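Local structure of heat-inducible transcription repressor HrcA (Thermotoga maritima, 1STZ) at residues 108-113 against 329-334; 132-137 against 237-242; 210-215 against 219-224; 255-258 against 262-265; 302-307 against 319-324. The protein probably represses the class I heat shock operons by binding DNA, so restraining the production of the GroEL and DnaK chaperone machinery. One frame throughout, in Å; residues are numbered along the deposited sequence.

Four of the five contacts gather around the five-stranded sheet and its helices, while interaction 3 is a surface contact in the insertion between strands 134-138 and 231-234, its centre about 34 Å from the centre of the chain. Interactions 1 and 5 share helix 314-334; interactions 2 and 5 meet through the neighbouring strands 134-138 and 299-309; interaction 4 rests on that sheet, touching both. Chemistry follows place. The buried contacts 1 and 5 have no hydrogen bond across their segments and rely on an aromatic ring meeting carbonyl oxygens and aliphatic carbons. Interaction 2, also buried, adds a straight amide hydrogen bond, partly buried interaction 4 is again without one, and interaction 3 carries the set's salt bridge.

Interaction 1 of 5, residues 108-113 against 329-334; sequences FKSMPL and SEYFTS
Ser110 and Leu113 meet the ring of Tyr331 without a hydrogen bond, through one aliphatic contact and one carbonyl at the ring edge. The aliphatic part is small: Ser110 CB lies 3.7 Å from Tyr331 CD1, approaching the ring obliquely. The polar part is the carbonyl of Leu113, whose O sits 3.3 Å from Tyr331 CE1, near the ring plane and at its edge, so a weakly positive ring hydrogen probably faces the oxygen. Tyr331 gets there because CG is anti to the backbone N (chi1 177°), which swings the ring out from the helix toward 108-113.

Hydrogen bonding shapes the turn itself. Leu113 N donates to Ser110 O at 2.8 Å and closes a type II' beta turn, with Met111 at the position of positive phi (47°); this bend brings the Leu113 carbonyl up to the ring. Beyond the two segments, Tyr331 OH is bonded to Phe168 O, which helps to fix the far end of the ring. Aromatic packing adds to this, with Tyr331 CD2 lying 3.8 Å above one face of Phe332, toward its rim.

Leu113 and Tyr331 also touch helix 116-131, and Thr174 and Lys177 of the second subunit. A turn leading into helix 116-131 is thus packed against the C-terminal helix 314-334, beside a subunit interface, in a domain whose family relationship is consistent with a GAF-like fold.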
# COMPACT_ATOMS: atom_id res chain seq x y z
N PHE A 108 -2.79 1.82 -5.94
CA PHE A 108 -2.38 1.13 -7.15
C PHE A 108 -1.37 2.00 -7.89
O PHE A 108 -1.58 3.19 -8.13
CB PHE A 108 -3.53 0.81 -8.08
CG PHE A 108 -3.11 0.04 -9.30
CD1 PHE A 108 -2.77 -1.29 -9.19
CD2 PHE A 108 -3.00 0.65 -10.53
CE1 PHE A 108 -2.35 -2.02 -10.31
CE2 PHE A 108 -2.58 -0.09 -11.67
CZ PHE A 108 -2.27 -1.42 -11.54
N LYS A 109 -0.26 1.40 -8.23
CA LYS A 109 0.71 2.04 -9.10
C LYS A 109 1.29 1.02 -10.04
O LYS A 109 1.59 -0.12 -9.65
CB LYS A 109 1.84 2.69 -8.30
CG LYS A 109 2.43 1.84 -7.21
CD LYS A 109 3.74 2.47 -6.71
CE LYS A 109 3.83 2.49 -5.20
NZ LYS A 109 5.21 2.85 -4.73
N SER A 110 1.39 1.44 -11.29
CA SER A 110 2.23 0.78 -12.27
C SER A 110 3.62 1.37 -12.10
O SER A 110 4.57 0.86 -12.66
CB SER A 110 1.71 1.04 -13.68
OG SER A 110 0.77 2.08 -13.69
N MET A 111 3.70 2.47 -11.34
CA MET A 111 4.95 3.05 -10.85
C MET A 111 5.93 3.13 -12.01
O MET A 111 5.51 3.64 -13.06
CB MET A 111 5.44 2.38 -9.55
CG MET A 111 5.71 0.88 -9.55
SD MET A 111 6.32 0.31 -7.90
CE MET A 111 8.05 0.76 -7.88
N PRO A 112 7.19 2.74 -11.89
CA PRO A 112 7.97 2.65 -13.11
C PRO A 112 8.11 1.22 -13.61
O PRO A 112 9.05 0.97 -14.32
CB PRO A 112 9.31 3.25 -12.67
CG PRO A 112 9.38 3.02 -11.19
CD PRO A 112 8.06 2.48 -10.73
N LEU A 113 7.20 0.30 -13.29
CA LEU A 113 7.23 -1.03 -13.91
C LEU A 113 7.06 -0.96 -15.43
O LEU A 113 6.28 -0.16 -15.92
CB LEU A 113 6.15 -1.94 -13.33
CG LEU A 113 6.19 -2.18 -11.83
CD1 LEU A 113 5.06 -3.08 -11.48
CD2 LEU A 113 7.54 -2.75 -11.41
N SER A 329 -5.72 1.28 -18.66
CA SER A 329 -5.75 2.06 -19.90
C SER A 329 -4.62 3.07 -19.91
O SER A 329 -3.99 3.30 -20.94
CB SER A 329 -7.09 2.76 -20.09
OG SER A 329 -8.07 1.80 -20.42
N GLU A 330 -4.35 3.67 -18.76
CA GLU A 330 -3.26 4.66 -18.67
C GLU A 330 -1.89 4.03 -18.89
O GLU A 330 -1.07 4.58 -19.63
CB GLU A 330 -3.24 5.32 -17.31
CG GLU A 330 -3.57 6.78 -17.32
CD GLU A 330 -3.98 7.25 -15.93
OE1 GLU A 330 -5.05 7.89 -15.82
OE2 GLU A 330 -3.22 6.96 -14.96
N TYR A 331 -1.64 2.90 -18.21
CA TYR A 331 -0.41 2.17 -18.42
C TYR A 331 -0.25 1.78 -19.91
O TYR A 331 0.76 2.07 -20.53
CB TYR A 331 -0.27 0.92 -17.52
CG TYR A 331 1.02 0.20 -17.86
CD1 TYR A 331 2.23 0.58 -17.30
CD2 TYR A 331 1.03 -0.78 -18.83
CE1 TYR A 331 3.43 -0.05 -17.67
CE2 TYR A 331 2.21 -1.41 -19.22
CZ TYR A 331 3.41 -1.04 -18.63
OH TYR A 331 4.57 -1.69 -19.04
N PHE A 332 -1.25 1.14 -20.49
CA PHE A 332 -1.12 0.61 -21.85
C PHE A 332 -1.03 1.71 -22.91
O PHE A 332 -0.27 1.59 -23.89
CB PHE A 332 -2.20 -0.45 -22.14
CG PHE A 332 -1.87 -1.78 -21.56
CD1 PHE A 332 -2.22 -2.10 -20.25
CD2 PHE A 332 -1.12 -2.69 -22.29
CE1 PHE A 332 -1.84 -3.30 -19.70
CE2 PHE A 332 -0.75 -3.91 -21.75
CZ PHE A 332 -1.11 -4.22 -20.46
N THR A 333 -1.74 2.81 -22.67
CA THR A 333 -1.76 3.96 -23.56
C THR A 333 -0.48 4.79 -23.50
O THR A 333 -0.06 5.36 -24.51
CB THR A 333 -2.96 4.89 -23.22
OG1 THR A 333 -4.19 4.21 -23.46
CG2 THR A 333 -3.03 6.10 -24.18
N SER A 334 0.12 4.91 -22.31
CA SER A 334 1.33 5.71 -22.14
C SER A 334 2.52 4.92 -22.68
O SER A 334 3.50 5.48 -23.12
CB SER A 334 1.56 6.08 -20.68
OG SER A 334 1.90 4.94 -19.91

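Interaction 2 of 5, residues 132-137 against 237-242; sequences EGYVLI and ENLLKD
Asn238 and Leu239 meet 132-134 where helix 116-131 gives way to strand 134-138 of the five-stranded sheet, probably the central sheet of a GAF-like fold. Glu132 is the first residue to leave the helix, with a positive phi of 49°, and the chain then passes through Gly133 into the strand.

Asn238 carries the polar contact. Its CB packs 3.4 Å from Glu132 C, and its ND2 donates to Gly133 O at 2.8 Å. The bond is almost straight, 176° at the hydrogen, and the acceptor lies in the plane of the Asn238 amide, so the amide is held in one rotation and the carbonyl just ahead of the strand is engaged. With CG beside the backbone N (chi1 -59°), the amide reaches over the Glu132-Gly133 backbone.

Leu239 supplies the apolar half: CD1 touches Tyr134 CB at 3.6 Å, near the root of the ring. Leu253 of helix 247-256 packs on both residues. Leu240 turns to the second subunit, packing on Leu240 of that chain and giving its carbonyl O to Arg251 NE there.

Asp242 ends the walk. Its OD1 is bonded to Thr244 OG1, while the other oxygen looks back across the contact: a water molecule lies between them, 2.7 Å from Asp242 OD2 and 3.2 Å from Glu132 O, where it could serve either one.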
# COMPACT_ATOMS: atom_id res chain seq x y z
N GLU A 132 -13.38 -8.64 -2.68
CA GLU A 132 -13.60 -10.04 -2.34
C GLU A 132 -14.23 -10.79 -3.50
O GLU A 132 -15.21 -11.54 -3.32
CB GLU A 132 -14.48 -10.16 -1.08
CG GLU A 132 -13.90 -9.47 0.16
CD GLU A 132 -14.95 -9.25 1.24
OE1 GLU A 132 -16.15 -9.04 0.91
OE2 GLU A 132 -14.59 -9.25 2.44
N GLY A 133 -13.68 -10.58 -4.70
CA GLY A 133 -14.16 -11.26 -5.89
C GLY A 133 -13.13 -12.11 -6.60
O GLY A 133 -11.99 -12.30 -6.14
N TYR A 134 -13.55 -12.66 -7.73
CA TYR A 134 -12.72 -13.43 -8.64
C TYR A 134 -12.55 -12.61 -9.90
O TYR A 134 -13.54 -12.24 -10.51
CB TYR A 134 -13.43 -14.73 -9.01
CG TYR A 134 -12.67 -15.68 -9.94
CD1 TYR A 134 -13.16 -16.01 -11.19
CD2 TYR A 134 -11.50 -16.27 -9.53
CE1 TYR A 134 -12.49 -16.92 -12.02
CE2 TYR A 134 -10.81 -17.17 -10.36
CZ TYR A 134 -11.31 -17.47 -11.60
OH TYR A 134 -10.64 -18.35 -12.42
N VAL A 135 -11.31 -12.35 -10.28
CA VAL A 135 -10.99 -11.53 -11.44
C VAL A 135 -10.36 -12.32 -12.58
O VAL A 135 -9.48 -13.15 -12.36
CB VAL A 135 -10.05 -10.40 -11.02
CG1 VAL A 135 -9.55 -9.60 -12.22
CG2 VAL A 135 -10.75 -9.50 -10.03
N LEU A 136 -10.85 -12.07 -13.80
CA LEU A 136 -10.18 -12.50 -15.02
C LEU A 136 -9.79 -11.26 -15.79
O LEU A 136 -10.62 -10.38 -16.00
CB LEU A 136 -11.09 -13.35 -15.90
CG LEU A 136 -11.58 -14.67 -15.35
CD1 LEU A 136 -12.42 -15.34 -16.41
CD2 LEU A 136 -10.46 -15.62 -14.90
N ILE A 137 -8.52 -11.16 -16.17
CA ILE A 137 -8.05 -10.13 -17.09
C ILE A 137 -7.53 -10.80 -18.36
O ILE A 137 -6.60 -11.60 -18.30
CB ILE A 137 -6.91 -9.30 -16.47
CG1 ILE A 137 -7.38 -8.67 -15.15
CG2 ILE A 137 -6.44 -8.21 -17.45
CD1 ILE A 137 -6.38 -7.74 -14.53
N GLU A 237 -9.92 -17.76 -3.97
CA GLU A 237 -10.06 -17.89 -2.53
C GLU A 237 -11.19 -17.06 -1.94
O GLU A 237 -11.85 -17.51 -0.99
CB GLU A 237 -8.73 -17.50 -1.87
CG GLU A 237 -8.71 -17.53 -0.37
CD GLU A 237 -7.31 -17.49 0.19
OE1 GLU A 237 -6.43 -16.81 -0.41
OE2 GLU A 237 -7.07 -18.15 1.24
N ASN A 238 -11.43 -15.87 -2.50
CA ASN A 238 -12.53 -15.01 -2.04
C ASN A 238 -13.89 -15.66 -2.23
O ASN A 238 -14.76 -15.53 -1.39
CB ASN A 238 -12.52 -13.66 -2.76
CG ASN A 238 -11.21 -12.90 -2.56
OD1 ASN A 238 -10.67 -12.87 -1.47
ND2 ASN A 238 -10.71 -12.28 -3.63
N LEU A 239 -14.09 -16.35 -3.34
CA LEU A 239 -15.36 -17.02 -3.59
C LEU A 239 -15.66 -18.11 -2.57
O LEU A 239 -16.83 -18.32 -2.20
CB LEU A 239 -15.40 -17.61 -4.99
CG LEU A 239 -15.26 -16.57 -6.08
CD1 LEU A 239 -15.47 -17.23 -7.44
CD2 LEU A 239 -16.21 -15.38 -5.85
N LEU A 240 -14.61 -18.79 -2.10
CA LEU A 240 -14.75 -19.83 -1.08
C LEU A 240 -15.04 -19.31 0.33
O LEU A 240 -15.54 -20.05 1.17
CB LEU A 240 -13.47 -20.66 -1.02
CG LEU A 240 -12.96 -21.28 -2.31
CD1 LEU A 240 -11.56 -21.81 -2.07
CD2 LEU A 240 -13.89 -22.39 -2.74
N LYS A 241 -14.69 -18.06 0.62
CA LYS A 241 -14.97 -17.48 1.94
C LYS A 241 -16.38 -16.91 2.02
O LYS A 241 -16.87 -16.62 3.11
CB LYS A 241 -13.98 -16.36 2.26
CG LYS A 241 -12.65 -16.83 2.75
CD LYS A 241 -12.64 -17.07 4.26
CE LYS A 241 -11.25 -16.93 4.83
NZ LYS A 241 -10.23 -16.89 3.75
N ASP A 242 -17.02 -16.75 0.88
CA ASP A 242 -18.35 -16.16 0.79
C ASP A 242 -19.50 -17.15 1.04
O ASP A 242 -19.81 -18.01 0.20
CB ASP A 242 -18.49 -15.52 -0.59
CG ASP A 242 -19.62 -14.56 -0.66
OD1 ASP A 242 -20.59 -14.76 0.12
OD2 ASP A 242 -19.64 -13.58 -1.46
O HOH W 1 -18.27 -12.54 -3.55

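Interaction 3 of 5, residues 210-215 against 219-224; sequences SLKGSG and LIESLI
Leu211, Lys212 and Gly215 reach Glu221 and Leu219 across a tight fold of the chain. In the first shell Lys212 NZ and Glu221 OE1 form a salt bridge of 3.1 Å, whose hydrogen bond is weak. The grip is one-sided, since Lys212 NZ stands 3.9 Å from Glu221 OE2. The aliphatic stem of the same glutamate packs on Leu211, with Glu221 CB 3.7 Å from Leu211 CD1. A backbone bond, Leu219 N to Gly215 O at 3.2 Å, is the regular helical link between the first turn and the next.

Torsions place the charged ends. A chi1 of 162° at Glu221, followed by an extended chain, carries the carboxylate away from the helix toward 210-215; Lys212 is extended until a bend at chi4 (53°) turns NZ in to meet it. Lys212 is exposed, and the bridge lies at the protein surface.

Behind this shell, Leu211 rests on Leu195 and Ile220 on Leu191, both of helix 184-195, while Leu219 packs on Pro112 of the second subunit. Ser214 also makes a weak bond to Leu217 N. This serine is the N-cap of helix 215-224, and the 3-10 turn 210-212 before it packs back on that helix through Leu211 and Lys212, all within the insertion between strands 134-138 and 231-234 of the probably GAF-like sheet.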
# COMPACT_ATOMS: atom_id res chain seq x y z
N SER A 210 13.23 -21.87 -38.41
CA SER A 210 14.67 -21.75 -38.14
C SER A 210 15.05 -21.68 -36.65
O SER A 210 16.23 -21.77 -36.32
CB SER A 210 15.24 -20.53 -38.87
OG SER A 210 14.52 -19.37 -38.52
N LEU A 211 14.08 -21.53 -35.74
CA LEU A 211 14.38 -21.54 -34.30
C LEU A 211 14.83 -22.91 -33.74
O LEU A 211 15.42 -22.96 -32.66
CB LEU A 211 13.21 -20.98 -33.48
CG LEU A 211 12.99 -19.46 -33.48
CD1 LEU A 211 11.90 -19.10 -32.49
CD2 LEU A 211 14.27 -18.70 -33.16
N LYS A 212 14.58 -24.00 -34.46
CA LYS A 212 14.97 -25.34 -33.98
C LYS A 212 16.36 -25.79 -34.47
O LYS A 212 16.77 -26.92 -34.20
CB LYS A 212 13.90 -26.37 -34.35
CG LYS A 212 12.73 -26.40 -33.38
CD LYS A 212 11.85 -27.64 -33.53
CE LYS A 212 10.86 -27.78 -32.36
NZ LYS A 212 10.04 -26.56 -32.09
N GLY A 213 17.09 -24.90 -35.14
CA GLY A 213 18.38 -25.23 -35.74
C GLY A 213 19.55 -25.39 -34.78
O GLY A 213 20.60 -25.90 -35.18
N SER A 214 19.38 -24.95 -33.54
CA SER A 214 20.38 -25.17 -32.48
C SER A 214 19.72 -25.29 -31.10
O SER A 214 18.53 -25.02 -30.95
CB SER A 214 21.41 -24.03 -32.47
OG SER A 214 20.87 -22.89 -31.81
N GLY A 215 20.50 -25.70 -30.11
CA GLY A 215 19.99 -25.96 -28.77
C GLY A 215 19.58 -24.69 -28.04
O GLY A 215 18.58 -24.68 -27.33
N LEU A 219 15.80 -23.13 -26.87
CA LEU A 219 15.53 -22.56 -25.55
C LEU A 219 14.72 -21.29 -25.72
O LEU A 219 13.70 -21.11 -25.06
CB LEU A 219 16.84 -22.26 -24.81
CG LEU A 219 16.90 -22.34 -23.28
CD1 LEU A 219 18.03 -21.46 -22.73
CD2 LEU A 219 15.59 -22.00 -22.60
N ILE A 220 15.18 -20.41 -26.61
CA ILE A 220 14.51 -19.13 -26.86
C ILE A 220 13.07 -19.33 -27.33
O ILE A 220 12.18 -18.61 -26.89
CB ILE A 220 15.33 -18.23 -27.85
CG1 ILE A 220 16.16 -17.21 -27.08
CG2 ILE A 220 14.41 -17.48 -28.83
CD1 ILE A 220 17.23 -17.81 -26.21
N GLU A 221 12.85 -20.31 -28.20
CA GLU A 221 11.50 -20.60 -28.72
C GLU A 221 10.56 -21.04 -27.60
O GLU A 221 9.39 -20.69 -27.62
CB GLU A 221 11.54 -21.67 -29.83
CG GLU A 221 10.18 -22.33 -30.10
CD GLU A 221 10.05 -22.94 -31.49
OE1 GLU A 221 11.01 -23.57 -31.98
OE2 GLU A 221 8.95 -22.81 -32.08
N SER A 222 11.06 -21.81 -26.64
CA SER A 222 10.23 -22.23 -25.50
C SER A 222 9.96 -21.10 -24.51
O SER A 222 8.91 -21.09 -23.86
CB SER A 222 10.84 -23.44 -24.78
OG SER A 222 12.08 -23.11 -24.16
N LEU A 223 10.88 -20.14 -24.40
CA LEU A 223 10.69 -19.00 -23.49
C LEU A 223 9.66 -18.01 -24.04
O LEU A 223 8.81 -17.54 -23.30
CB LEU A 223 12.01 -18.26 -23.22
CG LEU A 223 13.06 -19.05 -22.44
CD1 LEU A 223 14.35 -18.24 -22.35
CD2 LEU A 223 12.54 -19.44 -21.05
N ILE A 224 9.75 -17.71 -25.33
CA ILE A 224 8.78 -16.85 -26.00
C ILE A 224 7.44 -17.57 -26.09
O ILE A 224 6.38 -17.00 -25.79
CB ILE A 224 9.26 -16.48 -27.42
CG1 ILE A 224 10.49 -15.57 -27.32
CG2 ILE A 224 8.14 -15.77 -28.20
CD1 ILE A 224 11.29 -15.50 -28.57

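Interaction 4 of 5, residues 255-258 against 262-265; sequences EEVK and FLES
Val257 and Leu263 make the tighter half of this contact, through a backbone oxygen more than through their side chains. Leu263 CD1 comes to 3.3 Å from Val257 O, whereas the nearest carbons of the two side chains, Val257 CG2 and Leu263 CD2, are 4.4 Å apart. Leu263 has CG beside its backbone N (chi1 -77°), and this sends the methyl group to the carbonyl.

The half built on Phe262 is looser. Its CD2 is 3.8 Å from Glu256 O, which lies neither squarely over the ring nor in its plane, and Phe262 CE2 lies 4.4 Å from Glu256 CB. No hydrogen bond crosses between the segments, so what passes directly between them is van der Waals packing. The carboxylate of Glu256 is turned to another partner, Arg281, with which OE1 forms a salt bridge, and Phe262 packs on Arg281 and Leu284 too. Toward solvent, Ser265 OG bonds back to Phe262 O at 2.7 Å, in the carbonyl plane and on a lone pair, with a C=O...O angle of 128°.

The contact closes the short connection between helices 247-256 and 260-266, where Asp259 OD2 accepts from Phe262 N. Both Val257 and Leu263 then rest on Leu136 of strand 134-138 and Phe307 of strand 299-309, and Leu263 O is bonded to Tyr305 OH, so the helix pair is seated on the sheet.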
# COMPACT_ATOMS: atom_id res chain seq x y z
N GLU A 255 -16.10 -23.59 -14.76
CA GLU A 255 -16.44 -24.17 -16.05
C GLU A 255 -16.85 -23.13 -17.13
O GLU A 255 -16.36 -23.18 -18.25
CB GLU A 255 -17.52 -25.24 -15.87
CG GLU A 255 -17.30 -26.50 -16.70
CD GLU A 255 -16.45 -27.58 -16.00
OE1 GLU A 255 -17.05 -28.45 -15.29
OE2 GLU A 255 -15.19 -27.59 -16.18
N GLU A 256 -17.73 -22.18 -16.80
CA GLU A 256 -18.34 -21.31 -17.81
C GLU A 256 -17.40 -20.22 -18.30
O GLU A 256 -17.48 -19.75 -19.43
CB GLU A 256 -19.61 -20.67 -17.26
CG GLU A 256 -20.72 -21.68 -16.97
CD GLU A 256 -21.08 -22.53 -18.17
OE1 GLU A 256 -21.39 -21.95 -19.23
OE2 GLU A 256 -21.05 -23.78 -18.08
N VAL A 257 -16.53 -19.82 -17.41
CA VAL A 257 -15.49 -18.85 -17.63
C VAL A 257 -14.47 -19.24 -18.74
O VAL A 257 -13.78 -18.38 -19.27
CB VAL A 257 -14.82 -18.62 -16.24
CG1 VAL A 257 -13.35 -18.71 -16.26
CG2 VAL A 257 -15.39 -17.34 -15.60
N LYS A 258 -14.38 -20.54 -19.05
CA LYS A 258 -13.56 -21.03 -20.16
C LYS A 258 -14.21 -20.79 -21.53
O LYS A 258 -13.54 -20.92 -22.56
CB LYS A 258 -13.30 -22.54 -20.03
CG LYS A 258 -12.55 -22.98 -18.75
CD LYS A 258 -12.61 -24.52 -18.60
CE LYS A 258 -12.28 -24.97 -17.18
NZ LYS A 258 -10.85 -24.62 -16.78
N PHE A 262 -19.06 -16.86 -24.64
CA PHE A 262 -19.89 -16.43 -23.53
C PHE A 262 -19.30 -15.22 -22.79
O PHE A 262 -20.01 -14.25 -22.54
CB PHE A 262 -20.15 -17.59 -22.56
CG PHE A 262 -20.83 -17.17 -21.31
CD1 PHE A 262 -22.15 -16.74 -21.34
CD2 PHE A 262 -20.16 -17.20 -20.11
CE1 PHE A 262 -22.79 -16.35 -20.17
CE2 PHE A 262 -20.78 -16.79 -18.95
CZ PHE A 262 -22.10 -16.38 -18.98
N LEU A 263 -18.02 -15.25 -22.45
CA LEU A 263 -17.41 -14.09 -21.78
C LEU A 263 -17.54 -12.83 -22.61
O LEU A 263 -17.79 -11.74 -22.07
CB LEU A 263 -15.93 -14.32 -21.46
CG LEU A 263 -15.56 -15.19 -20.27
CD1 LEU A 263 -14.03 -15.16 -20.10
CD2 LEU A 263 -16.25 -14.72 -18.99
N GLU A 264 -17.36 -12.96 -23.92
CA GLU A 264 -17.43 -11.82 -24.82
C GLU A 264 -18.85 -11.23 -24.87
O GLU A 264 -19.00 -10.02 -25.02
CB GLU A 264 -16.95 -12.19 -26.24
CG GLU A 264 -15.42 -12.24 -26.35
CD GLU A 264 -14.89 -12.67 -27.72
OE1 GLU A 264 -15.69 -12.96 -28.64
OE2 GLU A 264 -13.64 -12.73 -27.88
N SER A 265 -19.86 -12.09 -24.75
CA SER A 265 -21.26 -11.67 -24.77
C SER A 265 -21.65 -10.87 -23.52
O SER A 265 -22.62 -10.13 -23.55
CB SER A 265 -22.20 -12.89 -24.90
OG SER A 265 -22.37 -13.57 -23.65

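Interaction 5 of 5, residues 302-307 against 319-324; sequences GSVYLF and RVFEYI
The ring of Phe321 points edge-on into strand 302-307, where Val304 and Leu306 receive it. At the edge, in the ring plane, Val304 O lies 3.5 Å from Phe321 CZ, and the carbonyl carbon of Tyr305 is also close to that plane. The aliphatic groups come in beside these: Val304 CG1 is 3.8 Å from Phe321 CE1, and Leu306 CB, off the plane, is 3.8 Å from the same atom. The contacts therefore converge on one rim, CD1 through CZ, and Leu127 of helix 116-131 also packs on this residue.

Phe321 bridges the gap because chi1 of -172° sets the ring beside the carbonyl carbon, clear of the helix and projecting toward the sheet. The axes of 302-307 and 319-324 run 10.5 Å apart and nearly antiparallel, at 161°, a helix lying along a strand of the five-stranded sheet, consistent with a GAF-like fold. Val304 and Leu306, alternate residues of the strand, face the helix together.

All four touching residues are buried and no hydrogen bond crosses the interface. Cohesion probably comes mainly from apolar burial, to which the CZ hydrogen facing the Val304 carbonyl oxygen may add a slight electrostatic attraction.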
# COMPACT_ATOMS: atom_id res chain seq x y z
N GLY A 302 -7.90 -5.65 -24.18
CA GLY A 302 -8.53 -6.81 -23.56
C GLY A 302 -9.71 -6.44 -22.67
O GLY A 302 -9.93 -5.27 -22.36
N SER A 303 -10.47 -7.45 -22.28
CA SER A 303 -11.55 -7.30 -21.32
C SER A 303 -11.14 -7.73 -19.90
O SER A 303 -10.24 -8.57 -19.71
CB SER A 303 -12.75 -8.12 -21.79
OG SER A 303 -13.19 -7.61 -23.04
N VAL A 304 -11.78 -7.11 -18.91
CA VAL A 304 -11.64 -7.44 -17.50
C VAL A 304 -13.00 -7.84 -16.94
O VAL A 304 -14.00 -7.21 -17.24
CB VAL A 304 -11.14 -6.22 -16.71
CG1 VAL A 304 -10.93 -6.56 -15.24
CG2 VAL A 304 -9.85 -5.68 -17.32
N TYR A 305 -13.01 -8.88 -16.12
CA TYR A 305 -14.21 -9.41 -15.49
C TYR A 305 -14.00 -9.56 -13.99
O TYR A 305 -12.99 -10.09 -13.56
CB TYR A 305 -14.56 -10.78 -16.06
CG TYR A 305 -14.74 -10.78 -17.55
CD1 TYR A 305 -13.66 -10.93 -18.39
CD2 TYR A 305 -16.00 -10.63 -18.11
CE1 TYR A 305 -13.83 -10.94 -19.77
CE2 TYR A 305 -16.17 -10.63 -19.48
CZ TYR A 305 -15.08 -10.78 -20.30
OH TYR A 305 -15.25 -10.81 -21.67
N LEU A 306 -14.96 -9.05 -13.21
CA LEU A 306 -15.03 -9.27 -11.76
C LEU A 306 -16.32 -10.05 -11.43
O LEU A 306 -17.43 -9.55 -11.63
CB LEU A 306 -15.12 -7.91 -11.07
CG LEU A 306 -14.75 -7.70 -9.61
CD1 LEU A 306 -15.75 -6.81 -8.92
CD2 LEU A 306 -14.48 -8.94 -8.81
N PHE A 307 -16.16 -11.22 -10.87
CA PHE A 307 -17.28 -12.05 -10.45
C PHE A 307 -17.33 -12.04 -8.93
O PHE A 307 -16.33 -12.28 -8.28
CB PHE A 307 -17.11 -13.49 -10.93
CG PHE A 307 -17.16 -13.65 -12.41
CD1 PHE A 307 -15.99 -13.65 -13.15
CD2 PHE A 307 -18.36 -13.85 -13.06
CE1 PHE A 307 -16.03 -13.82 -14.55
CE2 PHE A 307 -18.41 -14.01 -14.42
CZ PHE A 307 -17.23 -13.99 -15.17
N ARG A 319 -16.70 1.32 -7.97
CA ARG A 319 -15.65 2.31 -7.77
C ARG A 319 -14.26 1.72 -7.99
O ARG A 319 -13.43 2.33 -8.66
CB ARG A 319 -15.76 2.86 -6.37
CG ARG A 319 -14.71 3.86 -5.95
CD ARG A 319 -14.45 3.81 -4.46
NE ARG A 319 -15.71 3.78 -3.75
CZ ARG A 319 -15.98 3.10 -2.65
NH1 ARG A 319 -15.08 2.38 -2.01
NH2 ARG A 319 -17.20 3.18 -2.16
N VAL A 320 -14.00 0.57 -7.39
CA VAL A 320 -12.71 -0.08 -7.46
C VAL A 320 -12.42 -0.55 -8.89
O VAL A 320 -11.31 -0.41 -9.36
CB VAL A 320 -12.61 -1.26 -6.48
CG1 VAL A 320 -11.36 -2.05 -6.70
CG2 VAL A 320 -12.63 -0.76 -5.07
N PHE A 321 -13.45 -1.06 -9.57
CA PHE A 321 -13.31 -1.66 -10.90
C PHE A 321 -13.01 -0.57 -11.88
O PHE A 321 -12.05 -0.66 -12.62
CB PHE A 321 -14.59 -2.38 -11.27
CG PHE A 321 -14.52 -3.20 -12.54
CD1 PHE A 321 -14.16 -4.53 -12.49
CD2 PHE A 321 -14.94 -2.67 -13.75
CE1 PHE A 321 -14.16 -5.32 -13.63
CE2 PHE A 321 -14.95 -3.45 -14.91
CZ PHE A 321 -14.54 -4.76 -14.85
N GLU A 322 -13.80 0.49 -11.84
CA GLU A 322 -13.57 1.63 -12.70
C GLU A 322 -12.17 2.28 -12.51
O GLU A 322 -11.51 2.61 -13.50
CB GLU A 322 -14.68 2.66 -12.50
CG GLU A 322 -14.54 3.81 -13.48
CD GLU A 322 -15.64 4.86 -13.39
OE1 GLU A 322 -16.06 5.23 -12.27
OE2 GLU A 322 -16.04 5.35 -14.47
N TYR A 323 -11.74 2.49 -11.28
CA TYR A 323 -10.40 3.06 -11.03
C TYR A 323 -9.30 2.21 -11.68
O TYR A 323 -8.46 2.74 -12.38
CB TYR A 323 -10.12 3.20 -9.53
CG TYR A 323 -8.89 4.01 -9.18
CD1 TYR A 323 -8.97 5.39 -8.98
CD2 TYR A 323 -7.65 3.40 -9.02
CE1 TYR A 323 -7.85 6.13 -8.65
CE2 TYR A 323 -6.53 4.14 -8.69
CZ TYR A 323 -6.63 5.48 -8.51
OH TYR A 323 -5.51 6.19 -8.16
N ILE A 324 -9.33 0.90 -11.45
CA ILE A 324 -8.26 0.01 -11.93
C ILE A 324 -8.26 -0.08 -13.45
O ILE A 324 -7.19 -0.06 -14.07
CB ILE A 324 -8.36 -1.41 -11.29
CG1 ILE A 324 -7.67 -1.45 -9.94
CG2 ILE A 324 -7.59 -2.46 -12.10
CD1 ILE A 324 -8.41 -0.92 -8.89